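Local coordinates for protein PrgZ (Enterococcus faecalis, PDB 4FAJ) that serves as a membrane-anchored extracellular receptor that binds a pheromone peptide and, as its family suggests, probably takes part in peptide transport, at residues Gln102-Pro105 against Gly110-Lys113; Pro200-Leu205 against Thr209-Val214; Lys331-Lys336 against Phe462-Ser467; Asn343-Arg348 against Gln435-Gly440. All blocks are in the same frame, centred on the assembly; numbering follows the deposited sequence.

Interaction 1 (Gln102-Pro105 against Gly110-Lys113); sequences QPQP and GQPK
Q111 reaches across to the strand 103-105 with its amide leading, and NE2 does the work: it donates to the carbonyl oxygen P103 O at 3.0 Å, with an N-H...O angle of 155°. The acceptor lies almost in the plane of the Q111 amide, whereas the donor comes to the P103 carbonyl tilted 32° from that group's own plane. A bent side chain makes this reach possible, for CG of Q111 stands beside its backbone N and a second bend at chi2 turns the amide toward the strand.

The amides of Q104 and Q111 are set nearly perpendicular, their planes 84° apart, and they do not bond directly. A water mediates instead, donating to Q104 OE1 at 2.7 Å and accepting from Q111 NE2 at 2.9 Å. The other end of the Q104 amide, NE2, is held by D98 OD2, which helps to fix the rotation of the group.

The ring of P105 supplies the apolar part. Its CG rests 3.6 Å from G110 CA, and its CD lies 3.7 Å from Q111 NE2, the two side chains crossing at about a right angle. The G110 carbonyl oxygen also accepts from Y95 OH, and Y95 lies on the strand paired with 103-105.

This is a surface contact between a strand of a two-stranded antiparallel hairpin and the loop that leaves it. Its chemistry implies that a single amide nitrogen serves two acceptors, a backbone carbonyl and a water, so the loop is tied to the strand by a side-chain hydrogen bond and a water bridge rather than by sheet pairing.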
loop_
_atom_site.group_PDB
_atom_site.type_symbol
_atom_site.label_atom_id
_atom_site.label_comp_id
_atom_site.label_asym_id
_atom_site.label_seq_id
_atom_site.Cartn_x
_atom_site.Cartn_y
_atom_site.Cartn_z
ATOM N N GLN A 102 -5.970 13.073 -8.488
ATOM C CA GLN A 102 -6.627 14.082 -7.653
ATOM C C GLN A 102 -8.030 13.613 -7.257
ATOM O O GLN A 102 -8.771 13.095 -8.102
ATOM C CB GLN A 102 -6.731 15.408 -8.402
ATOM C CG GLN A 102 -5.416 15.909 -8.968
ATOM C CD GLN A 102 -4.578 16.689 -7.969
ATOM O OE1 GLN A 102 -4.630 16.454 -6.761
ATOM N NE2 GLN A 102 -3.797 17.634 -8.478
ATOM N N PRO A 103 -8.399 13.790 -5.970
ATOM C CA PRO A 103 -9.718 13.334 -5.527
ATOM C C PRO A 103 -10.838 14.124 -6.200
ATOM O O PRO A 103 -10.797 15.357 -6.230
ATOM C CB PRO A 103 -9.693 13.550 -4.006
ATOM C CG PRO A 103 -8.613 14.548 -3.748
ATOM C CD PRO A 103 -7.629 14.439 -4.897
ATOM N N GLN A 104 -11.792 13.402 -6.784
ATOM C CA GLN A 104 -12.978 13.993 -7.400
ATOM C C GLN A 104 -14.225 13.382 -6.748
ATOM O O GLN A 104 -14.169 12.240 -6.267
ATOM C CB GLN A 104 -12.981 13.730 -8.914
ATOM C CG GLN A 104 -11.823 14.363 -9.671
ATOM C CD GLN A 104 -11.809 15.885 -9.574
ATOM O OE1 GLN A 104 -12.852 16.522 -9.408
ATOM N NE2 GLN A 104 -10.626 16.469 -9.666
ATOM N N PRO A 105 -15.346 14.137 -6.703
ATOM C CA PRO A 105 -16.579 13.669 -6.041
ATOM C C PRO A 105 -17.110 12.331 -6.576
ATOM O O PRO A 105 -17.286 12.170 -7.786
ATOM C CB PRO A 105 -17.578 14.799 -6.328
ATOM C CG PRO A 105 -16.741 16.013 -6.398
ATOM C CD PRO A 105 -15.436 15.570 -7.047
ATOM N N GLY A 110 -19.914 16.965 -4.080
ATOM C CA GLY A 110 -18.984 18.040 -4.395
ATOM C C GLY A 110 -17.779 17.948 -3.487
ATOM O O GLY A 110 -17.745 17.123 -2.584
ATOM N N GLN A 111 -16.781 18.789 -3.736
ATOM C CA GLN A 111 -15.633 18.930 -2.838
ATOM C C GLN A 111 -16.104 19.409 -1.457
ATOM O O GLN A 111 -17.182 20.002 -1.339
ATOM C CB GLN A 111 -14.633 19.941 -3.416
ATOM C CG GLN A 111 -13.944 19.494 -4.703
ATOM C CD GLN A 111 -13.014 18.313 -4.499
ATOM O OE1 GLN A 111 -12.582 18.034 -3.381
ATOM N NE2 GLN A 111 -12.695 17.618 -5.583
ATOM N N PRO A 112 -15.294 19.181 -0.409
ATOM C CA PRO A 112 -15.726 19.653 0.899
ATOM C C PRO A 112 -15.811 21.177 0.985
ATOM O O PRO A 112 -15.034 21.888 0.333
ATOM C CB PRO A 112 -14.635 19.119 1.849
ATOM C CG PRO A 112 -14.004 18.015 1.115
ATOM C CD PRO A 112 -14.025 18.448 -0.320
ATOM N N LYS A 113 -16.771 21.650 1.769
ATOM C CA LYS A 113 -16.846 23.048 2.146
ATOM C C LYS A 113 -16.060 23.169 3.440
ATOM O O LYS A 113 -16.415 22.549 4.449
ATOM C CB LYS A 113 -18.303 23.473 2.342
ATOM C CG LYS A 113 -18.525 24.929 2.767
ATOM C CD LYS A 113 -17.648 25.927 2.017
ATOM C CE LYS A 113 -17.901 25.906 0.511
ATOM N NZ LYS A 113 -19.233 26.428 0.152
HETATM O O HOH W 1 -13.426 18.816 -8.142
#

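Interaction 2 (Pro200-Leu205 against Thr209-Val214); sequences PYFTDL and TAYYPV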
loop_
_atom_site.group_PDB
_atom_site.type_symbol
_atom_site.label_atom_id
_atom_site.label_comp_id
_atom_site.label_asym_id
_atom_site.label_seq_id
_atom_site.Cartn_x
_atom_site.Cartn_y
_atom_site.Cartn_z
ATOM N N PRO A 200 -3.834 19.785 4.451
ATOM C CA PRO A 200 -4.009 19.942 3.003
ATOM C C PRO A 200 -4.386 18.683 2.237
ATOM O O PRO A 200 -5.087 18.787 1.228
ATOM C CB PRO A 200 -2.641 20.444 2.534
ATOM C CG PRO A 200 -2.065 21.094 3.707
ATOM C CD PRO A 200 -2.540 20.331 4.895
ATOM N N TYR A 201 -3.919 17.524 2.698
ATOM C CA TYR A 201 -4.201 16.247 2.045
ATOM C C TYR A 201 -5.443 15.508 2.588
ATOM O O TYR A 201 -5.681 14.348 2.215
ATOM C CB TYR A 201 -2.963 15.320 2.098
ATOM C CG TYR A 201 -2.404 15.126 3.497
ATOM C CD1 TYR A 201 -1.330 15.891 3.951
ATOM C CD2 TYR A 201 -2.969 14.206 4.365
ATOM C CE1 TYR A 201 -0.830 15.732 5.234
ATOM C CE2 TYR A 201 -2.488 14.040 5.632
ATOM C CZ TYR A 201 -1.420 14.806 6.069
ATOM O OH TYR A 201 -0.948 14.624 7.335
ATOM N N PHE A 202 -6.257 16.156 3.417
ATOM C CA PHE A 202 -7.382 15.446 4.043
ATOM C C PHE A 202 -8.405 14.924 3.029
ATOM O O PHE A 202 -8.897 13.813 3.169
ATOM C CB PHE A 202 -8.077 16.273 5.136
ATOM C CG PHE A 202 -9.095 15.476 5.912
ATOM C CD1 PHE A 202 -10.452 15.732 5.781
ATOM C CD2 PHE A 202 -8.688 14.430 6.733
ATOM C CE1 PHE A 202 -11.400 14.982 6.482
ATOM C CE2 PHE A 202 -9.626 13.658 7.425
ATOM C CZ PHE A 202 -10.990 13.938 7.296
ATOM N N THR A 203 -8.719 15.709 2.001
ATOM C CA THR A 203 -9.605 15.216 0.939
ATOM C C THR A 203 -9.002 13.979 0.257
ATOM O O THR A 203 -9.718 13.044 -0.093
ATOM C CB THR A 203 -9.916 16.326 -0.060
ATOM O OG1 THR A 203 -10.418 17.462 0.661
ATOM C CG2 THR A 203 -10.934 15.877 -1.075
ATOM N N ASP A 204 -7.673 13.939 0.129
ATOM C CA ASP A 204 -7.007 12.743 -0.391
ATOM C C ASP A 204 -7.252 11.520 0.488
ATOM O O ASP A 204 -7.499 10.434 -0.030
ATOM C CB ASP A 204 -5.503 12.958 -0.570
ATOM C CG ASP A 204 -5.185 14.159 -1.456
ATOM O OD1 ASP A 204 -5.313 14.056 -2.689
ATOM O OD2 ASP A 204 -4.846 15.212 -0.915
ATOM N N LEU A 205 -7.209 11.697 1.803
ATOM C CA LEU A 205 -7.486 10.589 2.728
ATOM C C LEU A 205 -8.904 10.046 2.565
ATOM O O LEU A 205 -9.140 8.838 2.691
ATOM C CB LEU A 205 -7.274 11.031 4.170
ATOM C CG LEU A 205 -5.826 11.351 4.558
ATOM C CD1 LEU A 205 -5.757 11.761 6.003
ATOM C CD2 LEU A 205 -4.916 10.170 4.308
ATOM N N THR A 209 -9.611 3.549 0.526
ATOM C CA THR A 209 -10.513 2.449 0.878
ATOM C C THR A 209 -10.783 2.396 2.386
ATOM O O THR A 209 -11.892 2.094 2.803
ATOM C CB THR A 209 -10.005 1.083 0.342
ATOM O OG1 THR A 209 -8.735 0.762 0.920
ATOM C CG2 THR A 209 -9.901 1.111 -1.184
ATOM N N ALA A 210 -9.790 2.728 3.204
ATOM C CA ALA A 210 -9.974 2.772 4.670
ATOM C C ALA A 210 -11.099 3.702 5.127
ATOM O O ALA A 210 -11.716 3.470 6.173
ATOM C CB ALA A 210 -8.666 3.171 5.362
ATOM N N TYR A 211 -11.354 4.758 4.349
ATOM C CA TYR A 211 -12.450 5.697 4.611
ATOM C C TYR A 211 -13.788 5.330 3.922
ATOM O O TYR A 211 -14.766 6.077 4.023
ATOM C CB TYR A 211 -12.017 7.124 4.199
ATOM C CG TYR A 211 -11.179 7.858 5.223
ATOM C CD1 TYR A 211 -9.808 7.648 5.324
ATOM C CD2 TYR A 211 -11.764 8.784 6.083
ATOM C CE1 TYR A 211 -9.046 8.344 6.254
ATOM C CE2 TYR A 211 -11.016 9.476 7.005
ATOM C CZ TYR A 211 -9.659 9.261 7.084
ATOM O OH TYR A 211 -8.952 9.970 8.007
ATOM N N TYR A 212 -13.851 4.184 3.248
ATOM C CA TYR A 212 -15.109 3.747 2.619
ATOM C C TYR A 212 -16.183 3.516 3.688
ATOM O O TYR A 212 -15.871 3.208 4.861
ATOM C CB TYR A 212 -14.907 2.473 1.768
ATOM C CG TYR A 212 -14.237 2.676 0.408
ATOM C CD1 TYR A 212 -13.606 3.878 0.065
ATOM C CD2 TYR A 212 -14.201 1.640 -0.525
ATOM C CE1 TYR A 212 -12.974 4.038 -1.182
ATOM C CE2 TYR A 212 -13.561 1.797 -1.779
ATOM C CZ TYR A 212 -12.955 2.995 -2.097
ATOM O OH TYR A 212 -12.333 3.143 -3.335
ATOM N N PRO A 213 -17.459 3.712 3.312
ATOM C CA PRO A 213 -18.510 3.345 4.248
ATOM C C PRO A 213 -18.684 1.827 4.294
ATOM O O PRO A 213 -18.253 1.122 3.381
ATOM C CB PRO A 213 -19.756 3.990 3.643
ATOM C CG PRO A 213 -19.495 3.978 2.149
ATOM C CD PRO A 213 -17.992 4.080 1.987
ATOM N N VAL A 214 -19.303 1.346 5.357
ATOM C CA VAL A 214 -19.867 0.008 5.374
ATOM C C VAL A 214 -21.307 0.154 5.794
ATOM O O VAL A 214 -21.658 1.108 6.501
ATOM C CB VAL A 214 -19.109 -0.957 6.321
ATOM C CG1 VAL A 214 -17.746 -1.321 5.717
ATOM C CG2 VAL A 214 -18.970 -0.361 7.703
#
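Y211 and L205 make the main van der Waals contact, with the tyrosine ring laid against the end of the short helix 202-205. The L205 carbonyl group covers one face of the ring: L205 C sits over it, and L205 O approaches Y211 CD1 to 3.0 Å, a tight fit of a carbonyl on an aromatic carbon.

Apolar side-chain contacts add to the patch. L205 CB meets Y211 CE1 at 3.8 Å, and F202 CE2 lies 4.4 Å from Y211 CZ, the two aromatic side chains crossing at about a right angle. F202 gets there because its CG lies opposite the backbone N (chi1 -172°), which swings the phenyl ring toward Y211. Further rings pack on the pair, Y121 edge-to-face with F202, F162 stacked on Y211 and W146 edge-to-face with Y211.

Among polar groups, the Y211 hydroxyl brushes the phenyl ring obliquely, OH lying 3.8 Å from F202 CE2, but its hydrogen bond is with L161 O. Y211 O accepts from W146 NE1, so both ends of the tyrosine are fixed. Within the segments, the backbone bonds L205 N to Y201 O and Y212 N to T209 O close one turn on each side.

A short helix and the 3-10 turn that follows it are thus packed together through one tyrosine, as part of a buried aromatic cluster.

Interaction 3 (Lys331-Lys336 against Phe462-Ser467); sequences KLLQNK and FTLSLS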
loop_
_atom_site.group_PDB
_atom_site.type_symbol
_atom_site.label_atom_id
_atom_site.label_comp_id
_atom_site.label_asym_id
_atom_site.label_seq_id
_atom_site.Cartn_x
_atom_site.Cartn_y
_atom_site.Cartn_z
ATOM N N LYS A 331 19.774 -9.855 18.312
ATOM C CA LYS A 331 20.953 -9.166 18.811
ATOM C C LYS A 331 21.758 -8.511 17.695
ATOM O O LYS A 331 22.312 -7.431 17.894
ATOM C CB LYS A 331 21.834 -10.137 19.605
ATOM C CG LYS A 331 21.109 -10.818 20.766
ATOM C CD LYS A 331 20.349 -9.804 21.624
ATOM C CE LYS A 331 20.128 -10.306 23.040
ATOM N NZ LYS A 331 19.647 -9.193 23.909
ATOM N N LEU A 332 21.815 -9.155 16.529
ATOM C CA LEU A 332 22.493 -8.579 15.374
ATOM C C LEU A 332 21.822 -7.276 14.906
ATOM O O LEU A 332 22.491 -6.259 14.744
ATOM C CB LEU A 332 22.554 -9.577 14.214
ATOM C CG LEU A 332 23.656 -10.640 14.235
ATOM C CD1 LEU A 332 23.432 -11.644 13.113
ATOM C CD2 LEU A 332 25.035 -10.009 14.098
ATOM N N LEU A 333 20.508 -7.299 14.697
ATOM C CA LEU A 333 19.817 -6.143 14.089
ATOM C C LEU A 333 19.604 -4.991 15.065
ATOM O O LEU A 333 19.290 -3.878 14.658
ATOM C CB LEU A 333 18.491 -6.571 13.452
ATOM C CG LEU A 333 18.664 -7.496 12.241
ATOM C CD1 LEU A 333 17.327 -7.899 11.670
ATOM C CD2 LEU A 333 19.545 -6.834 11.166
ATOM N N GLN A 334 19.790 -5.273 16.351
ATOM C CA GLN A 334 19.842 -4.250 17.396
ATOM C C GLN A 334 21.130 -3.403 17.295
ATOM O O GLN A 334 21.162 -2.258 17.739
ATOM C CB GLN A 334 19.709 -4.955 18.763
ATOM C CG GLN A 334 20.231 -4.248 19.999
ATOM C CD GLN A 334 19.933 -5.067 21.255
ATOM O OE1 GLN A 334 18.774 -5.196 21.657
ATOM N NE2 GLN A 334 20.970 -5.637 21.863
ATOM N N ASN A 335 22.175 -3.961 16.686
ATOM C CA ASN A 335 23.448 -3.255 16.527
ATOM C C ASN A 335 23.429 -2.324 15.300
ATOM O O ASN A 335 23.246 -2.774 14.164
ATOM C CB ASN A 335 24.591 -4.281 16.467
ATOM C CG ASN A 335 25.971 -3.647 16.457
ATOM O OD1 ASN A 335 26.400 -3.118 15.444
ATOM N ND2 ASN A 335 26.685 -3.732 17.581
ATOM N N LYS A 336 23.636 -1.030 15.532
ATOM C CA LYS A 336 23.560 -0.034 14.451
ATOM C C LYS A 336 24.583 -0.293 13.337
ATOM O O LYS A 336 24.277 -0.103 12.170
ATOM C CB LYS A 336 23.725 1.392 15.000
ATOM C CG LYS A 336 23.300 2.476 14.013
ATOM C CD LYS A 336 23.417 3.891 14.597
ATOM C CE LYS A 336 22.254 4.194 15.538
ATOM N NZ LYS A 336 22.258 5.593 16.038
ATOM N N PHE A 462 9.761 -12.240 12.657
ATOM C CA PHE A 462 10.718 -12.185 11.568
ATOM C C PHE A 462 12.022 -11.543 12.027
ATOM O O PHE A 462 12.095 -10.951 13.102
ATOM C CB PHE A 462 10.133 -11.430 10.373
ATOM C CG PHE A 462 10.098 -9.938 10.549
ATOM C CD1 PHE A 462 9.054 -9.331 11.222
ATOM C CD2 PHE A 462 11.111 -9.139 10.033
ATOM C CE1 PHE A 462 9.020 -7.953 11.379
ATOM C CE2 PHE A 462 11.080 -7.763 10.191
ATOM C CZ PHE A 462 10.035 -7.173 10.865
ATOM N N THR A 463 13.032 -11.671 11.187
ATOM C CA THR A 463 14.317 -11.045 11.400
ATOM C C THR A 463 14.502 -9.952 10.347
ATOM O O THR A 463 14.437 -8.760 10.675
ATOM C CB THR A 463 15.415 -12.111 11.353
ATOM O OG1 THR A 463 15.188 -13.030 12.426
ATOM C CG2 THR A 463 16.798 -11.491 11.482
ATOM N N LEU A 464 14.690 -10.357 9.094
ATOM C CA LEU A 464 14.628 -9.451 7.950
ATOM C C LEU A 464 13.384 -9.761 7.131
ATOM O O LEU A 464 12.939 -10.915 7.039
ATOM C CB LEU A 464 15.838 -9.610 7.025
ATOM C CG LEU A 464 17.239 -9.312 7.520
ATOM C CD1 LEU A 464 18.227 -9.834 6.489
ATOM C CD2 LEU A 464 17.413 -7.814 7.749
ATOM N N SER A 465 12.874 -8.735 6.462
ATOM C CA SER A 465 11.708 -8.890 5.607
ATOM C C SER A 465 11.834 -8.069 4.326
ATOM O O SER A 465 12.106 -6.872 4.386
ATOM C CB SER A 465 10.475 -8.442 6.375
ATOM O OG SER A 465 9.331 -8.406 5.544
ATOM N N LEU A 466 11.618 -8.713 3.181
ATOM C CA LEU A 466 11.509 -7.999 1.911
ATOM C C LEU A 466 10.051 -7.602 1.750
ATOM O O LEU A 466 9.221 -8.401 1.296
ATOM C CB LEU A 466 11.948 -8.870 0.734
ATOM C CG LEU A 466 11.833 -8.228 -0.654
ATOM C CD1 LEU A 466 12.610 -6.920 -0.698
ATOM C CD2 LEU A 466 12.348 -9.178 -1.731
ATOM N N SER A 467 9.749 -6.378 2.152
ATOM C CA SER A 467 8.397 -5.835 2.088
ATOM C C SER A 467 8.470 -4.337 1.773
ATOM O O SER A 467 9.512 -3.688 1.970
ATOM C CB SER A 467 7.637 -6.104 3.400
ATOM O OG SER A 467 8.445 -5.870 4.555
#
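L333 meets T463 and L464 where a short, weakly bonded helix covers the start of a strand in the mixed beta sheet of this family 5 solute-binding protein. The pairing joins parts of the chain more than 120 residues apart.

Along 331-336, L332 comes first. Its side chain turns to L413 and L441, and its carbonyl oxygen accepts the backbone bond from N335 N at 3.0 Å, closing the helical turn. L333 follows and carries the contact. Its CG stands beside the backbone N (chi1 -66°) and CD1 continues anti at chi2, which carries that methyl to the strand. There CD1 touches L464 CD2 at 3.9 Å and CD2 of L333 lies 4.1 Å from the same methyl. Both T463 and L464 cross the leucine at about a right angle, and M324 of the strand 311-324 packs against L333 and L464 alike, joining the two in one apolar patch. The backbone of L333 is held too, its N by N330 and its O by R339.

N335 then takes the N-cap position of the next helix, its OD1 accepting from V338 N, while its ND2 reaches E404.

On the opposing segment, T463 and L464 are fixed by backbone bonds to N325 and to D414 and L416. Further along the same strand, L466 and S467 pack on the bound peptide, so the helix covers a strand that leads to the ligand. The closest approach belongs to L333 CD1, which sits 3.2 Å from the carbonyl oxygen T463 O and 3.6 Å from T463 CG2.

Interaction 4 (Asn343-Arg348 against Gln435-Gly440); sequences NYAIDR and QDSLEG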
loop_
_atom_site.group_PDB
_atom_site.type_symbol
_atom_site.label_atom_id
_atom_site.label_comp_id
_atom_site.label_asym_id
_atom_site.label_seq_id
_atom_site.Cartn_x
_atom_site.Cartn_y
_atom_site.Cartn_z
ATOM N N ASN A 343 22.935 -2.008 4.743
ATOM C CA ASN A 343 22.626 -0.932 3.803
ATOM C C ASN A 343 23.721 -0.737 2.749
ATOM O O ASN A 343 23.435 -0.707 1.556
ATOM C CB ASN A 343 22.398 0.393 4.530
ATOM C CG ASN A 343 22.220 1.546 3.575
ATOM O OD1 ASN A 343 21.266 1.573 2.794
ATOM N ND2 ASN A 343 23.154 2.486 3.600
ATOM N N TYR A 344 24.967 -0.597 3.185
ATOM C CA TYR A 344 26.065 -0.341 2.243
ATOM C C TYR A 344 26.367 -1.530 1.322
ATOM O O TYR A 344 26.943 -1.353 0.235
ATOM C CB TYR A 344 27.331 0.096 2.982
ATOM C CG TYR A 344 27.295 1.539 3.420
ATOM C CD1 TYR A 344 27.266 2.565 2.485
ATOM C CD2 TYR A 344 27.282 1.882 4.767
ATOM C CE1 TYR A 344 27.245 3.888 2.877
ATOM C CE2 TYR A 344 27.254 3.202 5.170
ATOM C CZ TYR A 344 27.227 4.203 4.221
ATOM O OH TYR A 344 27.194 5.522 4.623
ATOM N N ALA A 345 25.980 -2.732 1.746
ATOM C CA ALA A 345 26.264 -3.936 0.980
ATOM C C ALA A 345 25.337 -4.148 -0.223
ATOM O O ALA A 345 25.656 -4.958 -1.098
ATOM C CB ALA A 345 26.220 -5.163 1.885
ATOM N N ILE A 346 24.198 -3.455 -0.275
ATOM C CA ILE A 346 23.226 -3.691 -1.359
ATOM C C ILE A 346 23.571 -2.921 -2.639
ATOM O O ILE A 346 23.532 -1.685 -2.668
ATOM C CB ILE A 346 21.766 -3.359 -0.952
ATOM C CG1 ILE A 346 21.364 -4.081 0.341
ATOM C CG2 ILE A 346 20.805 -3.753 -2.074
ATOM C CD1 ILE A 346 21.744 -5.500 0.387
ATOM N N ASP A 347 23.929 -3.665 -3.684
ATOM C CA ASP A 347 24.189 -3.094 -4.997
ATOM C C ASP A 347 22.854 -2.924 -5.716
ATOM O O ASP A 347 22.418 -3.794 -6.479
ATOM C CB ASP A 347 25.148 -3.972 -5.790
ATOM C CG ASP A 347 25.584 -3.344 -7.109
ATOM O OD1 ASP A 347 25.035 -2.305 -7.522
ATOM O OD2 ASP A 347 26.490 -3.922 -7.745
ATOM N N ARG A 348 22.226 -1.779 -5.471
ATOM C CA ARG A 348 20.881 -1.499 -5.989
ATOM C C ARG A 348 20.851 -1.409 -7.514
ATOM O O ARG A 348 19.900 -1.879 -8.137
ATOM C CB ARG A 348 20.343 -0.202 -5.378
ATOM C CG ARG A 348 20.152 -0.278 -3.878
ATOM C CD ARG A 348 19.863 1.093 -3.260
ATOM N NE ARG A 348 19.658 0.986 -1.820
ATOM C CZ ARG A 348 20.622 0.809 -0.919
ATOM N NH1 ARG A 348 21.903 0.728 -1.281
ATOM N NH2 ARG A 348 20.305 0.718 0.367
ATOM N N GLN A 435 25.924 -11.898 2.004
ATOM C CA GLN A 435 26.964 -12.905 2.264
ATOM C C GLN A 435 28.322 -12.494 1.691
ATOM O O GLN A 435 29.347 -12.764 2.300
ATOM C CB GLN A 435 26.514 -14.292 1.771
ATOM C CG GLN A 435 25.373 -14.840 2.633
ATOM C CD GLN A 435 24.877 -16.230 2.257
ATOM O OE1 GLN A 435 24.157 -16.851 3.030
ATOM N NE2 GLN A 435 25.237 -16.709 1.076
ATOM N N ASP A 436 28.322 -11.792 0.558
ATOM C CA ASP A 436 29.571 -11.366 -0.090
ATOM C C ASP A 436 30.313 -10.227 0.622
ATOM O O ASP A 436 31.537 -10.119 0.495
ATOM C CB ASP A 436 29.315 -10.949 -1.545
ATOM C CG ASP A 436 30.608 -10.802 -2.353
ATOM O OD1 ASP A 436 31.460 -11.723 -2.303
ATOM O OD2 ASP A 436 30.779 -9.766 -3.041
ATOM N N SER A 437 29.585 -9.368 1.330
ATOM C CA SER A 437 30.191 -8.217 2.013
ATOM C C SER A 437 30.284 -8.349 3.529
ATOM O O SER A 437 31.070 -7.639 4.160
ATOM C CB SER A 437 29.420 -6.936 1.684
ATOM O OG SER A 437 29.678 -6.520 0.363
ATOM N N LEU A 438 29.470 -9.222 4.114
ATOM C CA LEU A 438 29.495 -9.455 5.548
ATOM C C LEU A 438 30.054 -10.854 5.765
ATOM O O LEU A 438 29.300 -11.819 5.931
ATOM C CB LEU A 438 28.104 -9.310 6.163
ATOM C CG LEU A 438 27.569 -7.876 6.291
ATOM C CD1 LEU A 438 27.453 -7.198 4.939
ATOM C CD2 LEU A 438 26.217 -7.874 6.989
ATOM N N GLU A 439 31.384 -10.949 5.750
ATOM C CA GLU A 439 32.060 -12.247 5.775
ATOM C C GLU A 439 31.606 -13.018 7.007
ATOM O O GLU A 439 31.622 -12.494 8.116
ATOM C CB GLU A 439 33.590 -12.086 5.771
ATOM C CG GLU A 439 34.362 -13.221 5.080
ATOM C CD GLU A 439 34.926 -14.272 6.031
ATOM O OE1 GLU A 439 34.472 -14.350 7.198
ATOM O OE2 GLU A 439 35.840 -15.025 5.606
ATOM N N GLY A 440 31.177 -14.255 6.794
ATOM C CA GLY A 440 30.782 -15.125 7.888
ATOM C C GLY A 440 29.297 -15.119 8.172
ATOM O O GLY A 440 28.796 -16.043 8.804
HETATM O O HOH W 2 27.610 -6.794 -1.314
#
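A345 and S437 bring the last part of helix 336-345 against the last turn of helix 421-437, their CA atoms 5.9 Å apart. In the first segment I346 N makes a weak 3.4 Å bond back to N343 O; in the second, L438 is the first residue to leave helical backbone angles. Beyond A345 the chain bends through D347, the centre of an inverse gamma turn, whose side chain caps the start of the helix 348-356. D347 N donates to Q433 OE1 of helix 421-437.

Small side chains permit the approach. A345 CB lies 3.7 Å from S437 CB, methyl against methylene, and 3.9 Å from L438 CD1, which reaches in beside the serine. With CG of L438 beside its backbone N (chi1 -74°) and the branch turned at chi2, one methyl is brought back to the alanine. Helix 391-402 also packs here, A394 on A345 and W398 on L438.

A water adds the polar link. It donates to A345 O at 2.7 Å and accepts from S437 OG at 2.7 Å, so that the alanine carbonyl and the serine hydroxyl are joined through a single molecule. Nearby, R348 NH2 donates weakly to N343 OD1, and its NE bonds to P529 O, tying the turn to strand 528-539.

What results is a close meeting of two helices through alanine and serine, with a water bridge at the side. It is helix-helix packing within an alpha-beta architecture, away from the zinc sites.

Overall arrangement
From the N terminus, interaction 1 closes a short loop between strand 103-105 and the approach to strand 113-115. Interaction 2 follows in series, closing the tight connection from helix 202-205 toward helix 216-222; the two touch, with P103 and Q111 meeting T203 and P103 also meeting D204. Interaction 3 closes a much longer loop, from helix 331-334 to strand 464-470, and interaction 4 lies wholly within it, joining helices 336-345 and 421-437. These latter centres are 14 Å apart. Interactions 1 and 2 lie across the chain's centre from interactions 3 and 4, with 33 Å between the centres of interactions 2 and 3.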